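Side-chain contacts in DUF5638 domain-containing protein (PDB 5L1A), which is of unknown function; the part in the crystal is the helical DUF5638 region of a longer Legionella pneumophila protein that is probably membrane-associated: residues L10-K13 and R14-C18; S32-F35 and L36-N40; T20-N23 and Q24-N27. All blocks are in the same frame, centred on the assembly; numbering follows the deposited sequence.

From the N terminus the chain runs along helix 8-25, which carries contact 1 near its start and contact 3 at its end. After residues 28-30, which are not modelled, it enters helix 33-51, whose first turns form contact 2. All three are local, along a helix or at its end, so none closes a long loop; they follow in series, without nesting or crossing. Contacts 1 and 3 follow each other on the same helix, and T20 OG1 of contact 3 is hydrogen-bonded to Q16 O of contact 1. Contacts 3 and 2 meet: F26 CD1 lies 3.4 Å from F35 CZ, and L22 CD1 is 3.7 Å from L39 CD1, tying the end of helix 8-25 to the start of helix 33-51.

Contact 1: residues L10-K13 and R14-C18; sequences LLEK and RLQNC
The backbone of Q16 donates to E12 across one helical turn, Q16 N lying 3.1 Å from E12 O. One residue earlier, L11 O receives two amides: L15 N at 3.2 Å in the regular i to i+4 manner, and R14 N in a weak, more bent bond. N17 N completes the ladder with a weak bond to K13 O. The pattern is that of an ordinary alpha helix, here in the first half of helix 8-25.

Among the side chains, E12 does most of the touching. Its CG stands anti to the backbone N (chi1 179°) and the chain then bends at chi2, which swings the carboxylate back toward the following turn. There OE1 lies 3.6 Å from the methyl CD1 of L15, an oxygen against an apolar branch. Q16 crosses the same glutamate at about a right angle: its OE1 is 3.5 Å from the methylene CG of E12, and the carboxylate and amide planes are 49° apart. Q16 CG also sits 3.4 Å from E12 O, the oxygen that accepts from the Q16 backbone N. Farther on, the amide carbon CG of N17 rests 3.5 Å from K13 O.

R14 sends its polar end elsewhere, with NH1 in a salt bridge to E67 of helix 56-77, while its chain also touches L60. Two neighbouring helices cover this side: L11 and L15 pack on F50 of helix 33-51, and E12 touches it too; L15 reaches N47 as well, and L15 and C18 meet Y66 of helix 56-77.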
ATOM      1  N   LEU A  10      -5.868  -3.540 -16.760  1.00 16.54           N
ATOM      2  CA  LEU A  10      -6.315  -4.613 -15.879  1.00 17.80           C
ATOM      3  C   LEU A  10      -5.614  -4.541 -14.529  1.00 17.48           C
ATOM      4  O   LEU A  10      -6.233  -4.778 -13.485  1.00 20.17           O
ATOM      5  CB  LEU A  10      -6.076  -5.967 -16.541  1.00 18.30           C
ATOM      6  CG  LEU A  10      -6.801  -6.123 -17.876  1.00 18.43           C
ATOM      7  CD1 LEU A  10      -6.421  -7.428 -18.553  1.00 16.64           C
ATOM      8  CD2 LEU A  10      -8.303  -6.036 -17.665  1.00 20.33           C
ATOM      9  N   LEU A  11      -4.324  -4.210 -14.530  1.00 19.12           N
ATOM     10  CA  LEU A  11      -3.609  -4.021 -13.274  1.00 18.72           C
ATOM     11  C   LEU A  11      -4.106  -2.789 -12.530  1.00 19.43           C
ATOM     12  O   LEU A  11      -4.085  -2.762 -11.294  1.00 22.49           O
ATOM     13  CB  LEU A  11      -2.109  -3.913 -13.540  1.00 18.88           C
ATOM     14  CG  LEU A  11      -1.282  -5.200 -13.535  1.00 20.33           C
ATOM     15  CD1 LEU A  11      -1.970  -6.324 -14.294  1.00 22.15           C
ATOM     16  CD2 LEU A  11       0.095  -4.928 -14.118  1.00 20.41           C
ATOM     17  N   GLU A  12      -4.553  -1.767 -13.262  1.00 14.18           N
ATOM     18  CA  GLU A  12      -5.082  -0.568 -12.625  1.00 14.71           C
ATOM     19  C   GLU A  12      -6.352  -0.862 -11.834  1.00 14.96           C
ATOM     20  O   GLU A  12      -6.564  -0.279 -10.766  1.00 14.94           O
ATOM     21  CB  GLU A  12      -5.344   0.506 -13.678  1.00 15.91           C
ATOM     22  CG  GLU A  12      -5.924   1.802 -13.130  1.00 18.97           C
ATOM     23  CD  GLU A  12      -4.943   2.561 -12.259  1.00 24.07           C
ATOM     24  OE1 GLU A  12      -3.723   2.462 -12.509  1.00 25.81           O
ATOM     25  OE2 GLU A  12      -5.392   3.254 -11.324  1.00 25.95           O
ATOM     26  N   LYS A  13      -7.197  -1.768 -12.332  1.00 18.70           N
ATOM     27  CA  LYS A  13      -8.421  -2.114 -11.618  1.00 20.79           C
ATOM     28  C   LYS A  13      -8.121  -2.693 -10.241  1.00 22.97           C
ATOM     29  O   LYS A  13      -8.926  -2.542  -9.317  1.00 27.08           O
ATOM     30  CB  LYS A  13      -9.254  -3.096 -12.446  1.00 22.19           C
ATOM     31  CG  LYS A  13      -9.799  -2.511 -13.746  1.00 27.28           C
ATOM     32  CD  LYS A  13     -10.674  -3.515 -14.489  1.00 33.09           C
ATOM     33  CE  LYS A  13     -11.378  -2.877 -15.683  1.00 38.38           C
ATOM     34  NZ  LYS A  13     -10.430  -2.439 -16.748  1.00 40.46           N
ATOM     35  N   ARG A  14      -6.972  -3.351 -10.080  1.00 22.49           N
ATOM     36  CA  ARG A  14      -6.603  -3.863  -8.767  1.00 21.60           C
ATOM     37  C   ARG A  14      -5.974  -2.790  -7.889  1.00 20.66           C
ATOM     38  O   ARG A  14      -6.060  -2.878  -6.661  1.00 21.67           O
ATOM     39  CB  ARG A  14      -5.658  -5.054  -8.910  1.00 23.36           C
ATOM     40  CG  ARG A  14      -6.348  -6.312  -9.404  1.00 26.80           C
ATOM     41  CD  ARG A  14      -5.580  -7.549  -8.985  1.00 29.23           C
ATOM     42  NE  ARG A  14      -4.531  -7.894  -9.935  1.00 28.82           N
ATOM     43  CZ  ARG A  14      -3.440  -8.585  -9.624  1.00 27.96           C
ATOM     44  NH1 ARG A  14      -3.239  -8.992  -8.380  1.00 28.83           N
ATOM     45  NH2 ARG A  14      -2.548  -8.857 -10.559  1.00 27.43           N
ATOM     46  N   LEU A  15      -5.337  -1.784  -8.494  1.00 17.12           N
ATOM     47  CA  LEU A  15      -4.887  -0.629  -7.721  1.00 14.67           C
ATOM     48  C   LEU A  15      -6.059   0.063  -7.043  1.00 13.76           C
ATOM     49  O   LEU A  15      -5.960   0.477  -5.881  1.00 13.66           O
ATOM     50  CB  LEU A  15      -4.149   0.362  -8.620  1.00 15.09           C
ATOM     51  CG  LEU A  15      -2.623   0.370  -8.694  1.00 17.79           C
ATOM     52  CD1 LEU A  15      -2.172   1.663  -9.346  1.00 22.34           C
ATOM     53  CD2 LEU A  15      -1.995   0.226  -7.323  1.00 16.55           C
ATOM     54  N   GLN A  16      -7.180   0.201  -7.759  1.00 14.55           N
ATOM     55  CA  GLN A  16      -8.327   0.931  -7.232  1.00 15.44           C
ATOM     56  C   GLN A  16      -9.050   0.147  -6.145  1.00 15.32           C
ATOM     57  O   GLN A  16      -9.609   0.748  -5.222  1.00 15.71           O
ATOM     58  CB  GLN A  16      -9.285   1.285  -8.370  1.00 16.71           C
ATOM     59  CG  GLN A  16      -8.623   2.056  -9.504  1.00 17.22           C
ATOM     60  CD  GLN A  16      -9.561   2.319 -10.664  1.00 22.38           C
ATOM     61  OE1 GLN A  16      -9.122   2.508 -11.798  1.00 23.34           O
ATOM     62  NE2 GLN A  16     -10.860   2.340 -10.385  1.00 26.22           N
ATOM     63  N   ASN A  17      -9.062  -1.185  -6.238  1.00 14.97           N
ATOM     64  CA  ASN A  17      -9.622  -1.984  -5.154  1.00 15.07           C
ATOM     65  C   ASN A  17      -8.854  -1.760  -3.858  1.00 14.38           C
ATOM     66  O   ASN A  17      -9.455  -1.641  -2.784  1.00 14.69           O
ATOM     67  CB  ASN A  17      -9.617  -3.466  -5.525  1.00 15.10           C
ATOM     68  CG  ASN A  17     -10.684  -3.818  -6.539  1.00 16.19           C
ATOM     69  OD1 ASN A  17     -11.605  -3.038  -6.780  1.00 17.11           O
ATOM     70  ND2 ASN A  17     -10.573  -5.005  -7.132  1.00 16.35           N
ATOM     71  N   CYS A  18      -7.524  -1.695  -3.942  1.00 13.61           N
ATOM     72  CA  CYS A  18      -6.716  -1.409  -2.763  1.00 13.22           C
ATOM     73  C   CYS A  18      -7.034  -0.029  -2.198  1.00 13.55           C
ATOM     74  O   CYS A  18      -7.188   0.128  -0.981  1.00 13.62           O
ATOM     75  CB  CYS A  18      -5.231  -1.515  -3.108  1.00 12.72           C
ATOM     76  SG  CYS A  18      -4.678  -3.156  -3.631  1.00 12.54           S
TER

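Contact 2: residues S32-F35 and L36-N40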
ATOM      1  N   SER A  32      -8.620  12.124  12.322  1.00 22.55           N
ATOM      2  CA  SER A  32      -7.662  13.210  12.440  1.00 23.71           C
ATOM      3  C   SER A  32      -7.131  13.613  11.070  1.00 24.05           C
ATOM      4  O   SER A  32      -6.958  12.779  10.175  1.00 22.94           O
ATOM      5  CB  SER A  32      -6.505  12.789  13.342  1.00 23.40           C
ATOM      6  OG  SER A  32      -5.531  13.809  13.441  1.00 24.78           O
ATOM      7  N   ILE A  33      -6.866  14.911  10.913  1.00 17.43           N
ATOM      8  CA  ILE A  33      -6.277  15.402   9.670  1.00 17.41           C
ATOM      9  C   ILE A  33      -4.912  14.769   9.446  1.00 16.60           C
ATOM     10  O   ILE A  33      -4.546  14.424   8.315  1.00 16.04           O
ATOM     11  CB  ILE A  33      -6.201  16.940   9.688  1.00 18.80           C
ATOM     12  CG1 ILE A  33      -7.605  17.537   9.562  1.00 20.74           C
ATOM     13  CG2 ILE A  33      -5.296  17.454   8.580  1.00 18.94           C
ATOM     14  CD1 ILE A  33      -7.615  19.031   9.358  1.00 24.19           C
ATOM     15  N   LYS A  34      -4.144  14.593  10.523  1.00 16.65           N
ATOM     16  CA  LYS A  34      -2.826  13.984  10.401  1.00 16.09           C
ATOM     17  C   LYS A  34      -2.921  12.561   9.870  1.00 14.88           C
ATOM     18  O   LYS A  34      -2.124  12.155   9.016  1.00 14.41           O
ATOM     19  CB  LYS A  34      -2.114  14.007  11.752  1.00 16.50           C
ATOM     20  CG  LYS A  34      -0.753  13.344  11.739  1.00 16.11           C
ATOM     21  CD  LYS A  34      -0.050  13.535  13.062  1.00 16.78           C
ATOM     22  CE  LYS A  34       1.315  12.878  13.064  1.00 18.27           C
ATOM     23  NZ  LYS A  34       2.066  13.230  14.300  1.00 23.81           N
ATOM     24  N   PHE A  35      -3.894  11.786  10.359  1.00 14.50           N
ATOM     25  CA  PHE A  35      -4.074  10.437   9.837  1.00 13.52           C
ATOM     26  C   PHE A  35      -4.419  10.459   8.354  1.00 13.20           C
ATOM     27  O   PHE A  35      -3.916   9.636   7.580  1.00 12.51           O
ATOM     28  CB  PHE A  35      -5.159   9.692  10.613  1.00 13.43           C
ATOM     29  CG  PHE A  35      -5.532   8.383   9.986  1.00 12.64           C
ATOM     30  CD1 PHE A  35      -4.738   7.265  10.181  1.00 12.66           C
ATOM     31  CD2 PHE A  35      -6.648   8.274   9.172  1.00 12.58           C
ATOM     32  CE1 PHE A  35      -5.059   6.058   9.596  1.00 11.50           C
ATOM     33  CE2 PHE A  35      -6.970   7.069   8.580  1.00 11.97           C
ATOM     34  CZ  PHE A  35      -6.176   5.961   8.793  1.00 11.43           C
ATOM     35  N   LEU A  36      -5.283  11.389   7.941  1.00 13.79           N
ATOM     36  CA  LEU A  36      -5.647  11.486   6.532  1.00 13.64           C
ATOM     37  C   LEU A  36      -4.457  11.883   5.669  1.00 13.64           C
ATOM     38  O   LEU A  36      -4.399  11.515   4.492  1.00 13.24           O
ATOM     39  CB  LEU A  36      -6.796  12.479   6.350  1.00 14.53           C
ATOM     40  CG  LEU A  36      -8.161  12.066   6.905  1.00 16.42           C
ATOM     41  CD1 LEU A  36      -9.207  13.131   6.604  1.00 20.34           C
ATOM     42  CD2 LEU A  36      -8.591  10.717   6.346  1.00 13.93           C
ATOM     43  N   GLN A  37      -3.504  12.636   6.225  1.00 14.22           N
ATOM     44  CA  GLN A  37      -2.293  12.939   5.469  1.00 14.37           C
ATOM     45  C   GLN A  37      -1.402  11.710   5.349  1.00 15.32           C
ATOM     46  O   GLN A  37      -0.772  11.491   4.308  1.00 15.77           O
ATOM     47  CB  GLN A  37      -1.533  14.094   6.118  1.00 15.43           C
ATOM     48  CG  GLN A  37      -2.275  15.414   6.084  1.00 18.85           C
ATOM     49  CD  GLN A  37      -2.505  15.930   4.675  1.00 25.33           C
ATOM     50  OE1 GLN A  37      -1.639  15.816   3.806  1.00 30.54           O
ATOM     51  NE2 GLN A  37      -3.681  16.504   4.443  1.00 24.54           N
ATOM     52  N   GLN A  38      -1.338  10.897   6.405  1.00 14.19           N
ATOM     53  CA  GLN A  38      -0.573   9.658   6.332  1.00 12.57           C
ATOM     54  C   GLN A  38      -1.256   8.647   5.419  1.00 12.12           C
ATOM     55  O   GLN A  38      -0.588   7.932   4.664  1.00 12.15           O
ATOM     56  CB  GLN A  38      -0.376   9.084   7.735  1.00 12.43           C
ATOM     57  CG  GLN A  38       0.399  10.010   8.660  1.00 13.29           C
ATOM     58  CD  GLN A  38       0.408   9.530  10.097  1.00 16.02           C
ATOM     59  OE1 GLN A  38      -0.518   8.855  10.544  1.00 15.59           O
ATOM     60  NE2 GLN A  38       1.459   9.878  10.831  1.00 17.65           N
ATOM     61  N   LEU A  39      -2.590   8.584   5.470  1.00 11.54           N
ATOM     62  CA  LEU A  39      -3.332   7.715   4.566  1.00 10.99           C
ATOM     63  C   LEU A  39      -3.111   8.117   3.112  1.00 12.51           C
ATOM     64  O   LEU A  39      -2.865   7.261   2.253  1.00 13.44           O
ATOM     65  CB  LEU A  39      -4.820   7.751   4.915  1.00 13.82           C
ATOM     66  CG  LEU A  39      -5.748   6.969   3.985  1.00 15.15           C
ATOM     67  CD1 LEU A  39      -5.408   5.489   4.018  1.00 15.14           C
ATOM     68  CD2 LEU A  39      -7.199   7.198   4.361  1.00 15.46           C
ATOM     69  N   ASN A  40      -3.193   9.419   2.818  1.00 11.70           N
ATOM     70  CA  ASN A  40      -2.957   9.890   1.458  1.00 11.92           C
ATOM     71  C   ASN A  40      -1.514   9.670   1.030  1.00 11.87           C
ATOM     72  O   ASN A  40      -1.251   9.441  -0.155  1.00 11.76           O
ATOM     73  CB  ASN A  40      -3.316  11.371   1.337  1.00 16.85           C
ATOM     74  CG  ASN A  40      -4.807  11.602   1.243  1.00 21.65           C
ATOM     75  OD1 ASN A  40      -5.386  11.547   0.159  1.00 25.94           O
ATOM     76  ND2 ASN A  40      -5.437  11.866   2.381  1.00 20.69           N
TER
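S32 and L36 open a regular run of i to i+4 backbone bonds in the first turns of helix 33-51, with L36 N donating to S32 O, Q37 N to I33 O, Q38 N to K34 O and L39 N to F35 O. S32 is the N-cap: its OG accepts a weak bond from K34 N at 3.3 Å, covering an amide that has no earlier helical carbonyl to use.

F35 and L39 make the apolar centre. With CG of F35 anti to the backbone N (chi1 171°), the ring leans beside the next turn, and L39 CB lies over one of its faces, 4.3 Å above the plane and offset toward the rim. L39 CD2 is 4.2 Å from F35 CE2. From the adjoining residue, L36 CD2 reaches F35 CD2 at 4.2 Å, so two leucines bring methyl groups to the one phenyl.

On another side of the helix, K34 runs out fully extended and crosses Q38 obliquely. Between the two side chains the nearest approach is K34 CE to Q38 NE2, 3.7 Å, a methylene against an amide nitrogen. Q38 lays its own CG 3.3 Å from K34 O, alongside the carbonyl that its backbone amide uses. Q37 treats I33 likewise, its CG 3.3 Å from I33 O.

The buried side of this turn faces helix 97-110, where F35 and Q38 both touch V109 and L39 touches F106. F35 also meets F26, just past the end of helix 8-25, ring edge to ring face, joining the start of helix 33-51 to the end of the preceding helix.

Contact 3: residues T20-N23 and Q24-N27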
ATOM      1  N   THR A  20      -9.822   1.649  -2.573  1.00 15.66           N
ATOM      2  CA  THR A  20     -11.170   1.594  -2.016  1.00 16.56           C
ATOM      3  C   THR A  20     -11.189   0.825  -0.704  1.00 16.15           C
ATOM      4  O   THR A  20     -11.883   1.216   0.241  1.00 16.72           O
ATOM      5  CB  THR A  20     -12.122   0.948  -3.023  1.00 17.40           C
ATOM      6  OG1 THR A  20     -12.085   1.684  -4.249  1.00 17.97           O
ATOM      7  CG2 THR A  20     -13.549   0.922  -2.489  1.00 18.71           C
ATOM      8  N   GLN A  21     -10.441  -0.279  -0.634  1.00 16.71           N
ATOM      9  CA  GLN A  21     -10.386  -1.060   0.595  1.00 19.23           C
ATOM     10  C   GLN A  21      -9.794  -0.256   1.746  1.00 19.85           C
ATOM     11  O   GLN A  21     -10.222  -0.416   2.894  1.00 22.04           O
ATOM     12  CB  GLN A  21      -9.579  -2.336   0.367  1.00 20.11           C
ATOM     13  CG  GLN A  21      -9.563  -3.272   1.553  1.00 21.83           C
ATOM     14  CD  GLN A  21     -10.945  -3.766   1.912  1.00 22.41           C
ATOM     15  OE1 GLN A  21     -11.499  -4.631   1.237  1.00 22.42           O
ATOM     16  NE2 GLN A  21     -11.517  -3.207   2.972  1.00 22.95           N
ATOM     17  N   LEU A  22      -8.820   0.610   1.461  1.00 14.86           N
ATOM     18  CA  LEU A  22      -8.268   1.464   2.506  1.00 16.60           C
ATOM     19  C   LEU A  22      -9.315   2.441   3.022  1.00 19.07           C
ATOM     20  O   LEU A  22      -9.443   2.632   4.236  1.00 23.30           O
ATOM     21  CB  LEU A  22      -7.042   2.213   1.986  1.00 18.27           C
ATOM     22  CG  LEU A  22      -5.670   1.658   2.370  1.00 19.47           C
ATOM     23  CD1 LEU A  22      -4.560   2.554   1.845  1.00 19.46           C
ATOM     24  CD2 LEU A  22      -5.547   1.473   3.880  1.00 20.75           C
ATOM     25  N   ASN A  23     -10.072   3.066   2.116  1.00 18.97           N
ATOM     26  CA  ASN A  23     -11.121   3.989   2.543  1.00 20.12           C
ATOM     27  C   ASN A  23     -12.160   3.281   3.403  1.00 21.10           C
ATOM     28  O   ASN A  23     -12.598   3.819   4.427  1.00 23.90           O
ATOM     29  CB  ASN A  23     -11.792   4.638   1.331  1.00 20.71           C
ATOM     30  CG  ASN A  23     -10.837   5.481   0.512  1.00 20.46           C
ATOM     31  OD1 ASN A  23      -9.731   5.793   0.951  1.00 20.01           O
ATOM     32  ND2 ASN A  23     -11.265   5.861  -0.685  1.00 21.39           N
ATOM     33  N   GLN A  24     -12.561   2.071   3.008  1.00 17.32           N
ATOM     34  CA  GLN A  24     -13.599   1.358   3.747  1.00 18.07           C
ATOM     35  C   GLN A  24     -13.112   0.915   5.121  1.00 17.63           C
ATOM     36  O   GLN A  24     -13.920   0.783   6.046  1.00 18.41           O
ATOM     37  CB  GLN A  24     -14.094   0.160   2.936  1.00 18.44           C
ATOM     38  CG  GLN A  24     -14.829   0.545   1.663  1.00 20.54           C
ATOM     39  CD  GLN A  24     -15.246  -0.660   0.844  1.00 27.28           C
ATOM     40  OE1 GLN A  24     -14.685  -1.747   0.988  1.00 30.99           O
ATOM     41  NE2 GLN A  24     -16.239  -0.475  -0.019  1.00 29.42           N
ATOM     42  N   PHE A  25     -11.807   0.671   5.272  1.00 16.62           N
ATOM     43  CA  PHE A  25     -11.246   0.412   6.595  1.00 16.45           C
ATOM     44  C   PHE A  25     -11.543   1.564   7.546  1.00 16.84           C
ATOM     45  O   PHE A  25     -12.040   1.357   8.660  1.00 17.38           O
ATOM     46  CB  PHE A  25      -9.734   0.190   6.498  1.00 15.62           C
ATOM     47  CG  PHE A  25      -9.341  -1.168   5.984  1.00 15.45           C
ATOM     48  CD1 PHE A  25     -10.192  -2.254   6.111  1.00 16.15           C
ATOM     49  CD2 PHE A  25      -8.105  -1.358   5.381  1.00 14.83           C
ATOM     50  CE1 PHE A  25      -9.824  -3.504   5.642  1.00 16.26           C
ATOM     51  CE2 PHE A  25      -7.729  -2.604   4.908  1.00 14.85           C
ATOM     52  CZ  PHE A  25      -8.591  -3.680   5.036  1.00 15.57           C
ATOM     53  N   PHE A  26     -11.247   2.788   7.118  1.00 22.69           N
ATOM     54  CA  PHE A  26     -11.380   3.984   7.944  1.00 24.07           C
ATOM     55  C   PHE A  26     -12.538   4.808   7.390  1.00 29.84           C
ATOM     56  O   PHE A  26     -12.347   5.796   6.680  1.00 35.08           O
ATOM     57  CB  PHE A  26     -10.077   4.768   7.950  1.00 20.65           C
ATOM     58  CG  PHE A  26      -8.860   3.912   8.140  1.00 17.83           C
ATOM     59  CD1 PHE A  26      -8.486   3.487   9.406  1.00 18.10           C
ATOM     60  CD2 PHE A  26      -8.093   3.528   7.055  1.00 16.43           C
ATOM     61  CE1 PHE A  26      -7.369   2.699   9.584  1.00 18.80           C
ATOM     62  CE2 PHE A  26      -6.975   2.737   7.225  1.00 17.06           C
ATOM     63  CZ  PHE A  26      -6.612   2.322   8.491  1.00 18.22           C
ATOM     64  N   ASN A  27     -13.753   4.394   7.732  1.00 31.11           N
ATOM     65  CA  ASN A  27     -14.950   4.983   7.154  1.00 32.60           C
ATOM     66  C   ASN A  27     -16.068   5.083   8.184  1.00 35.80           C
ATOM     67  O   ASN A  27     -16.387   6.172   8.659  1.00 39.12           O
ATOM     68  CB  ASN A  27     -15.405   4.159   5.947  1.00 31.34           C
ATOM     69  CG  ASN A  27     -16.742   4.604   5.406  1.00 30.65           C
ATOM     70  OD1 ASN A  27     -17.717   3.855   5.445  1.00 31.14           O
ATOM     71  ND2 ASN A  27     -16.798   5.831   4.903  1.00 30.44           N
TER
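F25 folds its ring across Q21, and the aromatic contacts dominate. Q21 CG makes a CH-pi contact over the F25 face, 4.1 Å from the ring centroid and 29° off the normal. The side-chain amide follows over that ring, NE2 standing 3.2 Å from F25 CE1, with amide and ring planes 34° apart. A bend at chi2 of Q21 (62°) turns the amide over the phenyl. Q21 O lies 3.3 Å above the ring plane, offset toward the rim.

Apolar packing centres on L22, whose CD2 touches F25 CD2. The same methyl lies in plane at the edge of F26, 3.9 Å from CE2, the two side chains running side by side. L22 also packs on L39 and I42 of helix 33-51 and on I70 of helix 56-77.

This is the C-terminal end of helix 8-25: the helix ends at F25, and at F26 the backbone turns out of the helical conformation. The F26 amide still gives a weak bond to L22 O, the last of a series in which Q24 N donates to T20 O at 3.0 Å and F25 N to Q21 O.

Of the polar side chains, T20 and Q24 point the same way, T20 CG2 lying 3.9 Å from Q24 NE2. T20 OG1 is hydrogen-bonded to Q16 O, and N23 OD1 accepts from K43 NZ of helix 33-51.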